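Local structure of tyrosine aminotransferase (Leishmania infantum, 4IX8) at residues I362-E367 and D433-F438. The protein probably transfers the amino group of tyrosine to 2-oxoglutarate, using pyridoxal 5'-phosphate as cofactor. Residues are numbered along the deposited sequence; the frame is centred on the assembly and turned at random.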
ATOM      1  N   ILE A 362      34.019   8.879  25.597  1.00 62.61           N
ATOM      2  CA  ILE A 362      33.619   9.839  24.560  1.00 61.91           C
ATOM      3  C   ILE A 362      32.160  10.249  24.650  1.00 60.95           C
ATOM      4  O   ILE A 362      31.649  10.931  23.757  1.00 61.54           O
ATOM      5  CB  ILE A 362      33.877   9.272  23.140  1.00 61.30           C
ATOM      6  CG1 ILE A 362      33.414   7.829  23.069  1.00 59.51           C
ATOM      7  CG2 ILE A 362      35.367   9.334  22.801  1.00 64.05           C
ATOM      8  CD1 ILE A 362      33.197   7.304  21.682  1.00 58.22           C
ATOM      9  N   GLY A 363      31.474   9.820  25.709  1.00 59.37           N
ATOM     10  CA  GLY A 363      30.151  10.337  26.015  1.00 56.79           C
ATOM     11  C   GLY A 363      29.019   9.595  25.340  1.00 53.99           C
ATOM     12  O   GLY A 363      27.909  10.132  25.212  1.00 53.06           O
ATOM     13  N   ILE A 364      29.301   8.358  24.923  1.00 56.40           N
ATOM     14  CA  ILE A 364      28.326   7.473  24.279  1.00 51.08           C
ATOM     15  C   ILE A 364      28.054   6.254  25.154  1.00 57.35           C
ATOM     16  O   ILE A 364      28.962   5.503  25.486  1.00 58.84           O
ATOM     17  CB  ILE A 364      28.797   7.010  22.884  1.00 50.96           C
ATOM     18  CG1 ILE A 364      28.753   8.185  21.923  1.00 58.67           C
ATOM     19  CG2 ILE A 364      27.893   5.888  22.320  1.00 48.77           C
ATOM     20  CD1 ILE A 364      29.440   7.939  20.636  1.00 59.60           C
ATOM     21  N   SER A 365      26.807   6.110  25.575  1.00 48.77           N
ATOM     22  CA  SER A 365      26.355   4.935  26.300  1.00 53.31           C
ATOM     23  C   SER A 365      25.359   4.159  25.423  1.00 52.92           C
ATOM     24  O   SER A 365      24.745   4.727  24.525  1.00 51.86           O
ATOM     25  CB  SER A 365      25.707   5.378  27.614  1.00 48.10           C
ATOM     26  OG  SER A 365      25.177   4.282  28.305  1.00 60.55           O
ATOM     27  N   MET A 366      25.121   2.894  25.722  1.00 46.63           N
ATOM     28  CA  MET A 366      24.177   2.154  24.933  1.00 47.31           C
ATOM     29  C   MET A 366      23.853   0.814  25.539  1.00 51.32           C
ATOM     30  O   MET A 366      24.721   0.111  26.055  1.00 53.32           O
ATOM     31  CB  MET A 366      24.713   1.962  23.514  1.00 50.95           C
ATOM     32  CG  MET A 366      26.029   1.286  23.502  1.00 69.61           C
ATOM     33  SD  MET A 366      26.675   1.020  21.852  1.00 81.20           S
ATOM     34  CE  MET A 366      25.856  -0.502  21.509  1.00 75.29           C
ATOM     35  N   GLU A 367      22.587   0.451  25.396  1.00 46.28           N
ATOM     36  CA  GLU A 367      22.124  -0.877  25.695  1.00 41.11           C
ATOM     37  C   GLU A 367      22.355  -1.730  24.448  1.00 48.85           C
ATOM     38  O   GLU A 367      21.828  -1.445  23.368  1.00 42.86           O
ATOM     39  CB  GLU A 367      20.651  -0.833  26.090  1.00 40.65           C
ATOM     40  CG  GLU A 367      20.383   0.233  27.148  1.00 40.64           C
ATOM     41  CD  GLU A 367      21.339   0.085  28.349  1.00 48.19           C
ATOM     42  OE1 GLU A 367      21.405  -1.040  28.906  1.00 56.33           O
ATOM     43  OE2 GLU A 367      22.069   1.059  28.696  1.00 45.38           O
ATOM     44  N   ASP A 433      35.404   4.097  13.954  1.00 60.13           N
ATOM     45  CA  ASP A 433      36.688   4.781  14.135  1.00 61.85           C
ATOM     46  C   ASP A 433      36.486   6.284  13.949  1.00 71.55           C
ATOM     47  O   ASP A 433      37.000   7.083  14.726  1.00 68.43           O
ATOM     48  CB  ASP A 433      37.770   4.286  13.138  1.00 63.72           C
ATOM     49  CG  ASP A 433      38.223   2.841  13.388  1.00 72.96           C
ATOM     50  OD1 ASP A 433      38.022   2.334  14.499  1.00 77.18           O
ATOM     51  OD2 ASP A 433      38.785   2.201  12.466  1.00 71.06           O
ATOM     52  N   ARG A 434      35.709   6.669  12.935  1.00 73.92           N
ATOM     53  CA  ARG A 434      35.509   8.089  12.640  1.00 73.62           C
ATOM     54  C   ARG A 434      34.677   8.787  13.704  1.00 69.56           C
ATOM     55  O   ARG A 434      34.873   9.974  13.993  1.00 66.17           O
ATOM     56  CB  ARG A 434      34.846   8.255  11.285  1.00 67.38           C
ATOM     57  CG  ARG A 434      35.716   7.789  10.117  1.00 68.74           C
ATOM     58  CD  ARG A 434      35.053   8.231   8.817  1.00 79.94           C
ATOM     59  NE  ARG A 434      35.431   7.430   7.662  1.00 84.95           N
ATOM     60  CZ  ARG A 434      34.849   7.520   6.468  1.00 77.48           C
ATOM     61  NH1 ARG A 434      33.854   8.378   6.273  1.00 72.03           N
ATOM     62  NH2 ARG A 434      35.271   6.748   5.469  1.00 69.14           N
ATOM     63  N   ILE A 435      33.802   8.012  14.331  1.00 58.13           N
ATOM     64  CA  ILE A 435      32.955   8.509  15.379  1.00 56.96           C
ATOM     65  C   ILE A 435      33.794   8.758  16.629  1.00 66.41           C
ATOM     66  O   ILE A 435      33.643   9.782  17.299  1.00 64.19           O
ATOM     67  CB  ILE A 435      31.858   7.521  15.668  1.00 54.44           C
ATOM     68  CG1 ILE A 435      30.891   7.509  14.486  1.00 52.68           C
ATOM     69  CG2 ILE A 435      31.078   7.926  16.923  1.00 59.47           C
ATOM     70  CD1 ILE A 435      29.998   6.344  14.437  1.00 50.57           C
ATOM     71  N   ILE A 436      34.698   7.833  16.925  1.00 59.96           N
ATOM     72  CA  ILE A 436      35.608   8.001  18.037  1.00 62.03           C
ATOM     73  C   ILE A 436      36.470   9.227  17.849  1.00 64.49           C
ATOM     74  O   ILE A 436      36.569  10.079  18.715  1.00 66.29           O
ATOM     75  CB  ILE A 436      36.484   6.777  18.176  1.00 63.04           C
ATOM     76  CG1 ILE A 436      35.614   5.609  18.644  1.00 60.87           C
ATOM     77  CG2 ILE A 436      37.655   7.027  19.134  1.00 65.77           C
ATOM     78  CD1 ILE A 436      36.324   4.287  18.578  1.00 71.20           C
ATOM     79  N   GLU A 437      37.116   9.297  16.706  1.00 74.80           N
ATOM     80  CA  GLU A 437      37.927  10.446  16.376  1.00 75.41           C
ATOM     81  C   GLU A 437      37.081  11.709  16.456  1.00 69.42           C
ATOM     82  O   GLU A 437      37.521  12.734  16.947  1.00 73.20           O
ATOM     83  CB  GLU A 437      38.520  10.247  14.994  1.00 82.00           C
ATOM     84  CG  GLU A 437      39.203  11.431  14.399  1.00 94.01           C
ATOM     85  CD  GLU A 437      39.356  11.222  12.920  1.00102.76           C
ATOM     86  OE1 GLU A 437      39.911  10.160  12.555  1.00105.21           O
ATOM     87  OE2 GLU A 437      38.872  12.073  12.133  1.00103.05           O
ATOM     88  N   PHE A 438      35.847  11.622  15.991  1.00 66.42           N
ATOM     89  CA  PHE A 438      34.983  12.788  15.948  1.00 68.25           C
ATOM     90  C   PHE A 438      34.651  13.298  17.354  1.00 70.54           C
ATOM     91  O   PHE A 438      34.664  14.504  17.624  1.00 68.26           O
ATOM     92  CB  PHE A 438      33.708  12.437  15.207  1.00 67.98           C
ATOM     93  CG  PHE A 438      32.642  13.474  15.314  1.00 60.25           C
ATOM     94  CD1 PHE A 438      32.667  14.586  14.510  1.00 81.42           C
ATOM     95  CD2 PHE A 438      31.619  13.326  16.193  1.00 58.33           C
ATOM     96  CE1 PHE A 438      31.692  15.529  14.588  1.00 60.50           C
ATOM     97  CE2 PHE A 438      30.633  14.275  16.270  1.00 57.46           C
ATOM     98  CZ  PHE A 438      30.682  15.380  15.469  1.00 63.43           C
TER
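Ile364 and Ile435 meet methyl to methyl, CD1 of the first lying 4.1 Å from CG2 of the second, and their side chains cross at about a right angle. They illustrate how a short edge strand and the loop leading into it can be packed against a helix by a few branched aliphatic side chains, with no hydrogen bond joining the two segments. In Ile435 the touching branch is CG2, set opposite the backbone N by a chi1 of -70°, while CG1 lies beside that N and leaves the methyl to face the strand. Ile364 instead offers the far end of its longer branch, its extended chi2 of 168° carrying CD1 out to the helix.

A second pair lies beside the first. Ile362 CD1 comes within 4.2 Å of Ile436 CG1, so here a terminal methyl rests on the middle of the partner's longer branch. Between Ile362 and Ile364, Gly363 has a positive phi of 88°, a conformation suited to glycine.

Three of the four isoleucines are buried. Ile362 and Ile364 also touch Cys439, further along helix 425-442. The site is consistent with the small C-terminal domain of a fold type I aminotransferase. Strand 364-365 edges its sheet within this chain, pairing with antiparallel strand 374-379, whose Leu377 packs on Ile364; Phe438 turns to helix 390-401, where its ring meets Phe393 edge-to-face.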